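Local coordinates for kinesin-like protein Nod (Drosophila melanogaster, PDB 3DC4) that binds and hydrolyses ATP in its kinesin motor domain, binds microtubules, and is required for distributive segregation of non-exchange chromosomes in meiosis, at residues Arg25-Glu30 / His67-Thr72; Thr106-Ser111 / Leu309-Pro314; Arg130-Ile135 / Val224-Lys229; Val152-Ile157 / Leu187-Gln192. All coordinates share one frame; numbering follows the deposited sequence.

In the fold
From the N terminus, contact 1 closes first: strand 23-30 pairs with the short strand 67-69 at one end of the central sheet. Contact 2 then opens at Thr106-Ser111 and closes only at Leu309-Pro314, so its loop spans most of the motor domain. Within that loop, contact 3 joins helix 127-141 to strand 220-229, and contact 4, lying inside contact 3 in turn, pairs strand 151-160 with Leu187-Gln192. No two loops cross. Contacts 1 and 2 meet where Ala27 and Arg29 pair with Ala310. Contacts 3 and 4 meet where His227 bonds to Tyr153. Contacts 1 and 2 lie on the nucleotide side of one mixed sheet, contacts 3 and 4 toward its other end.

Contact 1 (Arg25-Glu30 / His67-Thr72); sequences RIAVRE and HAFPAT
His67, Phe69 and Glu30 have the most surface buried where strand 25-30 pairs in parallel with strand 67-69. CB of His67 lies 3.6 Å from CB of Ala27, and the same methyl sits near the plane of the imidazole at its edge. Ala27 CB also meets Phe69 CE2 at 3.9 Å. The Phe69 ring reaches it because CG lies anti to the carbonyl carbon (chi1 -55°). Met78 of helix 75-82 packs on this ring.

Val28 N bonds to His67 O, Phe69 N to Val28 O, and Glu30 N to Phe69 O (2.9 Å). The extended Glu30 side chain then runs past the strand end. Its OE1 accepts Ala71 N at 3.0 Å through the anti lone pair, and OE2 bonds to Ser43. With an alanine here, Ala71 N and Ser43 would probably lose their carboxylate partner, and the turn after Phe69 could shift. Arg29, which lines the ADP pocket, bonds through NE to a water that also lies within bonding distance of Pro70 O, and through NH1 to Gln75. The carboxylate thus carries on the strand pairing with a side-chain bond, beside an arginine of the nucleotide site.

Contact 2 (Thr106-Ser111 / Leu309-Pro314); sequences TGKSYS and LACISP. With MG (magnesium ion), chain B; ADP (adenosine-5'-diphosphate), chain C.
The Tyr110 ring lies with one face against the adenine of ADP. Adenine C5 stands 3.5 Å above the ring plane, offset toward the rim. Tyr110 CE2 lies near adenine C6, and the hydroxyl at the ring's far end bonds to His124. CG of Tyr110 stands anti to the backbone N (chi1 173°), which brings the ring over the base.

The phosphates sit on the N terminus of helix 108-112. This is the P-loop (Walker A) of the kinesin motor domain. Gly107 N bonds to the bridging ADP O3A. Lys108 grips ADP O1B twice, by its N and by NZ at 2.7 Å, and NZ also bonds to Gly102 O. Ser109 N bonds to ADP O2B, and Tyr110 N to ADP O1A. Ser109 OG binds the magnesium ion at 2.1 Å, with ADP O2B and four waters completing six ligands.

Behind the loop runs strand 305-312. Thr106 OG1 presses on Cys311 CB at 3.2 Å and bonds to Gln103 O, while its CG2 lies beside Ser313 N. Cys311 SG lies 3.9 Å from Lys108 CG. Ser111 CB rests on Leu309 CD2. Ser111 OG and N reach Gly107 O from opposite faces of its plane, and OG also meets Arg29.

Contact 3 (Arg130-Ile135 / Val224-Lys229); sequences RALGDI and VTIHVK
Ile135 and Ile226 face each other with near-identical torsions. In both, CG1 stands anti to the carbonyl carbon and CG2 anti to the backbone N (chi1 -71° in Ile135, -69° in Ile226). Each chain is extended at chi2, which carries CD1 out toward the other residue, and the two meet tip to tip. Ile135 CD1 touches Ile226 CG2 at 3.6 Å and Ile226 CD1 at 4.1 Å. Ile226 therefore offers both branches to one methyl.

Helix 127-141 here lies on the central sheet of the kinesin motor domain, over strand 220-229. The two segments run nearly parallel, 7° apart, with their axes 10.4 Å from each other. Residues two apart on the strand, Ile226 and Val228, point to the helix, while His227 turns to the other side and bonds to Ser155 and His234.

The same CD1 of Ile226 reaches the preceding turn of the helix, 4.0 Å from Leu132 CB. Ala131 CB is more distant, at 4.5 Å. Ile135 CG2 adds a looser touch on Val228 CG2, two residues along the strand. Val152 of strand 151-160 packs beside Ile226.

Contact 4 (Val152-Ile157 / Leu187-Gln192); sequences VYASFI and LPLHSQ
Backbone hydrogen bonds join Val152-Ala154 to Leu187-Leu189 in an antiparallel pairing. Ala154 and Leu187 form a hydrogen-bonded pair. Ala154 N gives to Leu187 O at 2.9 Å, and Leu187 N returns a bond to Ala154 O at 2.8 Å. Tyr153 and Pro188 are the non-hydrogen-bonded pair next to it. Beyond them, Leu189 N bonds to Val152 O at 2.9 Å. A water then bridges the end, accepting from Val152 N and donating to Leu189 O.

Apolar contacts fall into two groups. In one, Leu189 lays its isobutyl group against Ala154, with CD1 3.5 Å from Ala154 CB. Its CG stands anti to the carbonyl carbon (chi1 -70°), which sends the branch along strand 151-160 from Val152 toward Ala154. Val152 crosses Leu189 at about a right angle, with CG1 4.1 Å from Leu189 CB. Leu132 and Phe136 of helix 127-141 also pack on Leu189. A serine in its place would probably open a gap beside Ala154 and leave those helix residues with less to pack on. Leu187 lies on the same face of the sheet as Ala154 and packs against Ile198 and Leu201 of helix 192-204.

In the other group, the side chains of Tyr153 and Pro188 diverge, yet the ring still crosses Pro188 obliquely, with CE2 4.1 Å from Pro188 CG.

Pro188 has no N-H to give, but at a non-hydrogen-bonded position none is required. The short strand 187-188 is therefore held by the backbone bonds of Leu187 and Leu189 on either side of Pro188, while Leu189 joins this sheet edge to the buried helix packing.

Contact 1 (Arg25-Glu30 / His67-Thr72)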
# COMPACT_ATOMS: atom_id res chain seq x y z
N ARG A 25 3.30 -10.56 -0.02
CA ARG A 25 4.06 -10.44 -1.26
C ARG A 25 4.94 -9.19 -1.30
O ARG A 25 4.60 -8.15 -0.73
CB ARG A 25 3.09 -10.41 -2.45
CG ARG A 25 2.09 -11.57 -2.52
CD ARG A 25 2.77 -12.92 -2.68
NE ARG A 25 2.04 -13.79 -3.61
CZ ARG A 25 2.09 -13.66 -4.93
NH1 ARG A 25 2.85 -12.72 -5.47
NH2 ARG A 25 1.39 -14.48 -5.72
N ILE A 26 6.07 -9.30 -1.99
CA ILE A 26 6.99 -8.18 -2.11
C ILE A 26 7.37 -7.94 -3.57
O ILE A 26 7.79 -8.86 -4.28
CB ILE A 26 8.27 -8.41 -1.28
CG1 ILE A 26 7.89 -8.46 0.21
CG2 ILE A 26 9.28 -7.29 -1.54
CD1 ILE A 26 9.03 -8.76 1.14
N ALA A 27 7.20 -6.70 -4.00
CA ALA A 27 7.53 -6.32 -5.36
C ALA A 27 8.45 -5.11 -5.34
O ALA A 27 8.43 -4.33 -4.39
CB ALA A 27 6.25 -5.97 -6.11
N VAL A 28 9.26 -4.97 -6.38
CA VAL A 28 10.16 -3.84 -6.52
C VAL A 28 9.91 -3.20 -7.87
O VAL A 28 9.75 -3.89 -8.89
CB VAL A 28 11.65 -4.27 -6.45
CG1 VAL A 28 12.55 -3.04 -6.61
CG2 VAL A 28 11.93 -4.94 -5.11
N ARG A 29 9.88 -1.88 -7.88
CA ARG A 29 9.68 -1.13 -9.11
C ARG A 29 10.79 -0.11 -9.27
O ARG A 29 10.98 0.75 -8.41
CB ARG A 29 8.33 -0.40 -9.12
CG ARG A 29 8.02 0.24 -10.48
CD ARG A 29 6.68 0.99 -10.51
NE ARG A 29 6.25 1.24 -11.90
CZ ARG A 29 5.14 1.87 -12.25
NH1 ARG A 29 4.32 2.33 -11.32
NH2 ARG A 29 4.83 2.01 -13.54
N GLU A 30 11.51 -0.21 -10.37
CA GLU A 30 12.60 0.70 -10.67
C GLU A 30 12.02 1.99 -11.22
O GLU A 30 11.20 1.95 -12.14
CB GLU A 30 13.54 0.08 -11.71
CG GLU A 30 14.62 1.02 -12.22
CD GLU A 30 15.45 0.39 -13.34
OE1 GLU A 30 14.85 -0.18 -14.27
OE2 GLU A 30 16.70 0.47 -13.29
N HIS A 67 8.09 -10.05 -7.41
CA HIS A 67 7.96 -9.26 -8.64
C HIS A 67 9.10 -8.27 -8.73
O HIS A 67 9.44 -7.63 -7.74
CB HIS A 67 6.64 -8.47 -8.63
CG HIS A 67 5.41 -9.32 -8.54
ND1 HIS A 67 4.95 -10.06 -9.61
CD2 HIS A 67 4.55 -9.54 -7.52
CE1 HIS A 67 3.85 -10.71 -9.24
NE2 HIS A 67 3.60 -10.42 -7.98
N ALA A 68 9.71 -8.16 -9.90
CA ALA A 68 10.78 -7.19 -10.12
C ALA A 68 10.42 -6.48 -11.42
O ALA A 68 10.56 -7.04 -12.51
CB ALA A 68 12.14 -7.89 -10.24
N PHE A 69 9.93 -5.24 -11.28
CA PHE A 69 9.49 -4.44 -12.42
C PHE A 69 10.49 -3.38 -12.87
O PHE A 69 10.83 -2.47 -12.12
CB PHE A 69 8.18 -3.71 -12.07
CG PHE A 69 7.07 -4.62 -11.61
CD1 PHE A 69 6.52 -5.58 -12.47
CD2 PHE A 69 6.54 -4.50 -10.33
CE1 PHE A 69 5.47 -6.39 -12.05
CE2 PHE A 69 5.49 -5.31 -9.90
CZ PHE A 69 4.95 -6.26 -10.76
N PRO A 70 10.97 -3.49 -14.12
CA PRO A 70 11.93 -2.50 -14.63
C PRO A 70 11.21 -1.18 -14.92
O PRO A 70 9.97 -1.14 -14.96
CB PRO A 70 12.48 -3.16 -15.89
CG PRO A 70 11.33 -3.98 -16.37
CD PRO A 70 10.80 -4.59 -15.09
N ALA A 71 11.97 -0.12 -15.15
CA ALA A 71 11.39 1.19 -15.42
C ALA A 71 10.45 1.21 -16.62
O ALA A 71 9.67 2.14 -16.78
CB ALA A 71 12.50 2.21 -15.62
N THR A 72 10.49 0.18 -17.45
CA THR A 72 9.64 0.12 -18.64
C THR A 72 8.23 -0.43 -18.40
O THR A 72 7.38 -0.37 -19.28
CB THR A 72 10.29 -0.71 -19.76
OG1 THR A 72 10.69 -1.98 -19.24
CG2 THR A 72 11.52 0.02 -20.32
O HOH W 1 8.00 1.02 -14.12
O HOH W 2 9.19 3.06 -13.64

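Contact 2 (Thr106-Ser111 / Leu309-Pro314)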
# COMPACT_ATOMS: atom_id res chain seq x y z
N THR A 106 10.93 8.24 -6.03
CA THR A 106 11.07 6.95 -6.71
C THR A 106 9.78 6.42 -7.32
O THR A 106 9.75 5.30 -7.83
CB THR A 106 11.66 5.90 -5.76
OG1 THR A 106 10.84 5.81 -4.59
CG2 THR A 106 13.08 6.30 -5.34
N GLY A 107 8.70 7.20 -7.25
CA GLY A 107 7.45 6.77 -7.84
C GLY A 107 6.38 6.18 -6.94
O GLY A 107 5.42 5.58 -7.45
N LYS A 108 6.51 6.31 -5.63
CA LYS A 108 5.51 5.76 -4.72
C LYS A 108 4.11 6.34 -4.99
O LYS A 108 3.17 5.59 -5.26
CB LYS A 108 5.92 6.03 -3.26
CG LYS A 108 7.24 5.38 -2.85
CD LYS A 108 7.56 5.57 -1.36
CE LYS A 108 7.71 7.04 -0.99
NZ LYS A 108 8.77 7.73 -1.75
N SER A 109 3.98 7.66 -4.93
CA SER A 109 2.68 8.30 -5.16
C SER A 109 2.16 8.02 -6.56
O SER A 109 0.96 7.78 -6.75
CB SER A 109 2.80 9.81 -4.94
OG SER A 109 3.13 10.07 -3.59
N TYR A 110 3.06 8.06 -7.53
CA TYR A 110 2.71 7.77 -8.91
C TYR A 110 2.12 6.36 -9.03
O TYR A 110 1.05 6.18 -9.61
CB TYR A 110 3.96 7.89 -9.80
CG TYR A 110 3.75 7.45 -11.23
CD1 TYR A 110 3.22 8.32 -12.18
CD2 TYR A 110 4.07 6.15 -11.63
CE1 TYR A 110 3.02 7.91 -13.50
CE2 TYR A 110 3.87 5.73 -12.95
CZ TYR A 110 3.34 6.62 -13.87
OH TYR A 110 3.15 6.22 -15.17
N SER A 111 2.81 5.38 -8.45
CA SER A 111 2.38 3.98 -8.51
C SER A 111 1.06 3.71 -7.81
O SER A 111 0.21 2.97 -8.31
CB SER A 111 3.47 3.07 -7.90
OG SER A 111 4.66 3.12 -8.66
N LEU A 309 5.49 -2.73 -2.04
CA LEU A 309 5.98 -2.25 -3.32
C LEU A 309 7.16 -1.35 -3.01
O LEU A 309 6.99 -0.22 -2.54
CB LEU A 309 4.93 -1.45 -4.09
CG LEU A 309 5.40 -0.87 -5.44
CD1 LEU A 309 5.85 -1.99 -6.37
CD2 LEU A 309 4.25 -0.10 -6.09
N ALA A 310 8.36 -1.88 -3.22
CA ALA A 310 9.60 -1.14 -2.98
C ALA A 310 9.90 -0.35 -4.23
O ALA A 310 10.06 -0.93 -5.31
CB ALA A 310 10.75 -2.10 -2.71
N CYS A 311 9.97 0.96 -4.11
CA CYS A 311 10.28 1.79 -5.25
C CYS A 311 11.73 2.21 -5.07
O CYS A 311 12.11 2.67 -3.99
CB CYS A 311 9.37 3.03 -5.26
SG CYS A 311 7.58 2.62 -5.59
N ILE A 312 12.53 2.06 -6.12
CA ILE A 312 13.95 2.39 -6.06
C ILE A 312 14.45 3.24 -7.22
O ILE A 312 13.96 3.15 -8.34
CB ILE A 312 14.81 1.12 -6.04
CG1 ILE A 312 14.56 0.29 -7.31
CG2 ILE A 312 14.50 0.30 -4.79
CD1 ILE A 312 15.41 -0.97 -7.42
N SER A 313 15.45 4.05 -6.91
CA SER A 313 16.07 4.92 -7.89
C SER A 313 17.13 4.12 -8.65
O SER A 313 17.79 3.25 -8.09
CB SER A 313 16.75 6.09 -7.18
OG SER A 313 17.46 6.88 -8.10
N PRO A 314 17.26 4.37 -9.96
CA PRO A 314 18.25 3.67 -10.78
C PRO A 314 19.56 4.45 -10.79
O PRO A 314 20.54 4.05 -11.41
CB PRO A 314 17.60 3.66 -12.15
CG PRO A 314 16.94 5.00 -12.18
CD PRO A 314 16.27 5.05 -10.82
MG MG B . 4.91 10.83 -2.67
PB ADP C . 7.50 9.70 -4.65
O1B ADP C . 8.05 8.38 -4.28
O2B ADP C . 5.96 9.71 -4.34
O3B ADP C . 8.34 10.83 -3.73
PA ADP C . 6.48 10.31 -7.14
O1A ADP C . 5.55 9.20 -7.06
O2A ADP C . 5.82 11.65 -6.60
O3A ADP C . 7.81 9.94 -6.24
O5' ADP C . 6.99 10.46 -8.65
C5' ADP C . 7.88 11.58 -8.75
C4' ADP C . 7.86 12.09 -10.19
O4' ADP C . 8.31 11.07 -11.11
C3' ADP C . 6.39 12.47 -10.62
O3' ADP C . 6.38 13.34 -11.74
C2' ADP C . 5.98 11.09 -11.27
O2' ADP C . 4.94 11.28 -12.25
C1' ADP C . 7.27 10.66 -12.02
N9 ADP C . 7.32 9.21 -12.18
C8 ADP C . 7.67 8.29 -11.22
N7 ADP C . 7.47 7.07 -11.65
C5 ADP C . 7.18 7.13 -12.98
C6 ADP C . 6.87 6.18 -13.98
N6 ADP C . 7.01 4.82 -13.73
N1 ADP C . 6.46 6.62 -15.19
C2 ADP C . 6.45 7.92 -15.49
N3 ADP C . 6.71 8.85 -14.58
C4 ADP C . 7.02 8.51 -13.32
O HOH W 3 6.89 12.00 -2.12
O HOH W 4 5.01 12.48 -4.47
O HOH W 5 3.61 12.22 -1.34
O HOH W 6 5.21 8.93 -1.35

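Contact 3 (Arg130-Ile135 / Val224-Lys229)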
# COMPACT_ATOMS: atom_id res chain seq x y z
N ARG A 130 -7.51 2.36 -10.58
CA ARG A 130 -7.70 1.11 -11.30
C ARG A 130 -8.41 0.08 -10.44
O ARG A 130 -9.30 -0.64 -10.91
CB ARG A 130 -6.35 0.55 -11.77
CG ARG A 130 -5.62 1.47 -12.73
CD ARG A 130 -4.30 0.89 -13.19
NE ARG A 130 -3.61 1.85 -14.04
CZ ARG A 130 -3.81 1.97 -15.35
NH1 ARG A 130 -4.68 1.18 -15.96
NH2 ARG A 130 -3.18 2.92 -16.04
N ALA A 131 -8.03 0.02 -9.17
CA ALA A 131 -8.65 -0.93 -8.25
C ALA A 131 -10.13 -0.60 -8.08
O ALA A 131 -10.97 -1.49 -8.16
CB ALA A 131 -7.96 -0.87 -6.91
N LEU A 132 -10.43 0.67 -7.84
CA LEU A 132 -11.82 1.07 -7.65
C LEU A 132 -12.65 0.71 -8.87
O LEU A 132 -13.79 0.27 -8.75
CB LEU A 132 -11.89 2.58 -7.38
CG LEU A 132 -13.30 3.13 -7.13
CD1 LEU A 132 -13.89 2.49 -5.87
CD2 LEU A 132 -13.22 4.65 -6.97
N GLY A 133 -12.07 0.89 -10.06
CA GLY A 133 -12.76 0.55 -11.28
C GLY A 133 -13.17 -0.91 -11.33
O GLY A 133 -14.32 -1.21 -11.63
N ASP A 134 -12.24 -1.81 -11.02
CA ASP A 134 -12.55 -3.24 -11.04
C ASP A 134 -13.48 -3.66 -9.90
O ASP A 134 -14.22 -4.64 -10.02
CB ASP A 134 -11.25 -4.07 -10.99
CG ASP A 134 -10.50 -4.06 -12.31
OD1 ASP A 134 -11.13 -4.34 -13.36
OD2 ASP A 134 -9.28 -3.78 -12.32
N ILE A 135 -13.44 -2.92 -8.79
CA ILE A 135 -14.30 -3.21 -7.66
C ILE A 135 -15.75 -2.92 -8.06
O ILE A 135 -16.64 -3.74 -7.85
CB ILE A 135 -13.92 -2.35 -6.44
CG1 ILE A 135 -12.58 -2.84 -5.88
CG2 ILE A 135 -15.01 -2.41 -5.37
CD1 ILE A 135 -12.00 -1.93 -4.82
N VAL A 224 -5.03 5.67 1.98
CA VAL A 224 -6.36 5.80 1.40
C VAL A 224 -6.92 4.39 1.38
O VAL A 224 -6.32 3.47 0.82
CB VAL A 224 -6.31 6.37 -0.03
CG1 VAL A 224 -7.70 6.40 -0.63
CG2 VAL A 224 -5.73 7.77 -0.01
N THR A 225 -8.07 4.22 2.01
CA THR A 225 -8.69 2.92 2.09
C THR A 225 -10.03 2.84 1.39
O THR A 225 -10.91 3.67 1.61
CB THR A 225 -8.88 2.49 3.56
OG1 THR A 225 -7.60 2.36 4.18
CG2 THR A 225 -9.64 1.17 3.65
N ILE A 226 -10.15 1.84 0.53
CA ILE A 226 -11.38 1.58 -0.18
C ILE A 226 -12.09 0.55 0.70
O ILE A 226 -11.58 -0.55 0.91
CB ILE A 226 -11.12 0.99 -1.57
CG1 ILE A 226 -10.49 2.05 -2.47
CG2 ILE A 226 -12.42 0.46 -2.18
CD1 ILE A 226 -10.19 1.58 -3.89
N HIS A 227 -13.25 0.93 1.22
CA HIS A 227 -14.04 0.07 2.09
C HIS A 227 -15.19 -0.57 1.33
O HIS A 227 -15.93 0.11 0.60
CB HIS A 227 -14.63 0.87 3.25
CG HIS A 227 -13.60 1.53 4.13
ND1 HIS A 227 -13.20 1.00 5.33
CD2 HIS A 227 -12.91 2.69 3.97
CE1 HIS A 227 -12.31 1.81 5.89
NE2 HIS A 227 -12.12 2.84 5.08
N VAL A 228 -15.34 -1.88 1.50
CA VAL A 228 -16.40 -2.65 0.89
C VAL A 228 -17.25 -3.11 2.07
O VAL A 228 -16.81 -3.93 2.88
CB VAL A 228 -15.82 -3.87 0.14
CG1 VAL A 228 -16.94 -4.77 -0.37
CG2 VAL A 228 -14.96 -3.39 -1.03
N LYS A 229 -18.45 -2.55 2.18
CA LYS A 229 -19.35 -2.85 3.29
C LYS A 229 -20.69 -3.48 2.92
O LYS A 229 -21.34 -3.07 1.96
CB LYS A 229 -19.63 -1.57 4.08
CG LYS A 229 -18.43 -1.00 4.84
CD LYS A 229 -18.88 0.15 5.75
CE LYS A 229 -17.79 0.58 6.71
NZ LYS A 229 -18.26 1.69 7.58

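Contact 4 (Val152-Ile157 / Leu187-Gln192)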
# COMPACT_ATOMS: atom_id res chain seq x y z
N VAL A 152 -19.67 0.96 -1.26
CA VAL A 152 -18.25 1.30 -1.27
C VAL A 152 -17.97 2.68 -0.70
O VAL A 152 -18.73 3.63 -0.92
CB VAL A 152 -17.70 1.25 -2.72
CG1 VAL A 152 -16.18 1.34 -2.71
CG2 VAL A 152 -18.17 -0.03 -3.39
N TYR A 153 -16.88 2.79 0.06
CA TYR A 153 -16.50 4.05 0.68
C TYR A 153 -14.99 4.23 0.61
O TYR A 153 -14.26 3.30 0.26
CB TYR A 153 -16.93 4.09 2.15
CG TYR A 153 -18.40 3.81 2.39
CD1 TYR A 153 -18.89 2.51 2.40
CD2 TYR A 153 -19.29 4.86 2.61
CE1 TYR A 153 -20.25 2.25 2.61
CE2 TYR A 153 -20.64 4.62 2.83
CZ TYR A 153 -21.11 3.31 2.83
OH TYR A 153 -22.46 3.08 3.02
N ALA A 154 -14.54 5.42 0.96
CA ALA A 154 -13.12 5.72 0.98
C ALA A 154 -12.81 6.57 2.21
O ALA A 154 -13.60 7.43 2.59
CB ALA A 154 -12.72 6.48 -0.29
N SER A 155 -11.67 6.28 2.84
CA SER A 155 -11.21 7.05 3.98
C SER A 155 -9.81 7.51 3.59
O SER A 155 -9.14 6.86 2.78
CB SER A 155 -11.18 6.21 5.27
OG SER A 155 -10.39 5.04 5.17
N PHE A 156 -9.38 8.65 4.12
CA PHE A 156 -8.06 9.20 3.82
C PHE A 156 -7.43 9.64 5.13
O PHE A 156 -7.83 10.63 5.73
CB PHE A 156 -8.18 10.40 2.87
CG PHE A 156 -6.89 10.77 2.15
CD1 PHE A 156 -5.65 10.50 2.71
CD2 PHE A 156 -6.94 11.43 0.92
CE1 PHE A 156 -4.47 10.88 2.06
CE2 PHE A 156 -5.77 11.81 0.26
CZ PHE A 156 -4.52 11.54 0.84
N ILE A 157 -6.43 8.88 5.57
CA ILE A 157 -5.74 9.16 6.81
C ILE A 157 -4.28 9.52 6.54
O ILE A 157 -3.64 8.95 5.65
CB ILE A 157 -5.79 7.93 7.74
CG1 ILE A 157 -7.23 7.68 8.18
CG2 ILE A 157 -4.88 8.13 8.94
CD1 ILE A 157 -7.44 6.35 8.87
N LEU A 187 -16.23 8.31 3.13
CA LEU A 187 -17.12 8.99 2.18
C LEU A 187 -17.56 8.02 1.09
O LEU A 187 -16.78 7.20 0.62
CB LEU A 187 -16.43 10.21 1.56
CG LEU A 187 -15.98 11.31 2.53
CD1 LEU A 187 -15.29 12.43 1.76
CD2 LEU A 187 -17.18 11.85 3.30
N PRO A 188 -18.83 8.10 0.68
CA PRO A 188 -19.42 7.24 -0.35
C PRO A 188 -18.68 7.27 -1.70
O PRO A 188 -18.17 8.31 -2.10
CB PRO A 188 -20.84 7.78 -0.48
CG PRO A 188 -21.13 8.26 0.91
CD PRO A 188 -19.87 8.99 1.26
N LEU A 189 -18.64 6.13 -2.37
CA LEU A 189 -18.01 6.05 -3.69
C LEU A 189 -18.96 5.36 -4.65
O LEU A 189 -19.39 4.23 -4.41
CB LEU A 189 -16.70 5.27 -3.63
CG LEU A 189 -15.52 5.93 -2.91
CD1 LEU A 189 -14.26 5.10 -3.14
CD2 LEU A 189 -15.32 7.35 -3.42
N HIS A 190 -19.31 6.05 -5.73
CA HIS A 190 -20.22 5.51 -6.73
C HIS A 190 -19.58 5.57 -8.12
O HIS A 190 -20.06 4.93 -9.05
CB HIS A 190 -21.53 6.29 -6.73
CG HIS A 190 -22.31 6.15 -5.45
ND1 HIS A 190 -22.98 5.00 -5.11
CD2 HIS A 190 -22.51 7.02 -4.43
CE1 HIS A 190 -23.55 5.16 -3.93
NE2 HIS A 190 -23.28 6.38 -3.50
N SER A 191 -18.51 6.35 -8.24
CA SER A 191 -17.81 6.50 -9.51
C SER A 191 -16.43 7.12 -9.30
O SER A 191 -16.10 7.56 -8.20
CB SER A 191 -18.61 7.41 -10.43
OG SER A 191 -18.59 8.74 -9.94
N GLN A 192 -15.64 7.16 -10.37
CA GLN A 192 -14.30 7.72 -10.30
C GLN A 192 -14.33 9.18 -9.85
O GLN A 192 -13.41 9.65 -9.18
CB GLN A 192 -13.62 7.64 -11.67
CG GLN A 192 -13.22 6.23 -12.10
CD GLN A 192 -12.16 5.62 -11.19
OE1 GLN A 192 -11.17 6.26 -10.85
NE2 GLN A 192 -12.37 4.37 -10.80
O HOH W 7 -21.14 2.37 -3.25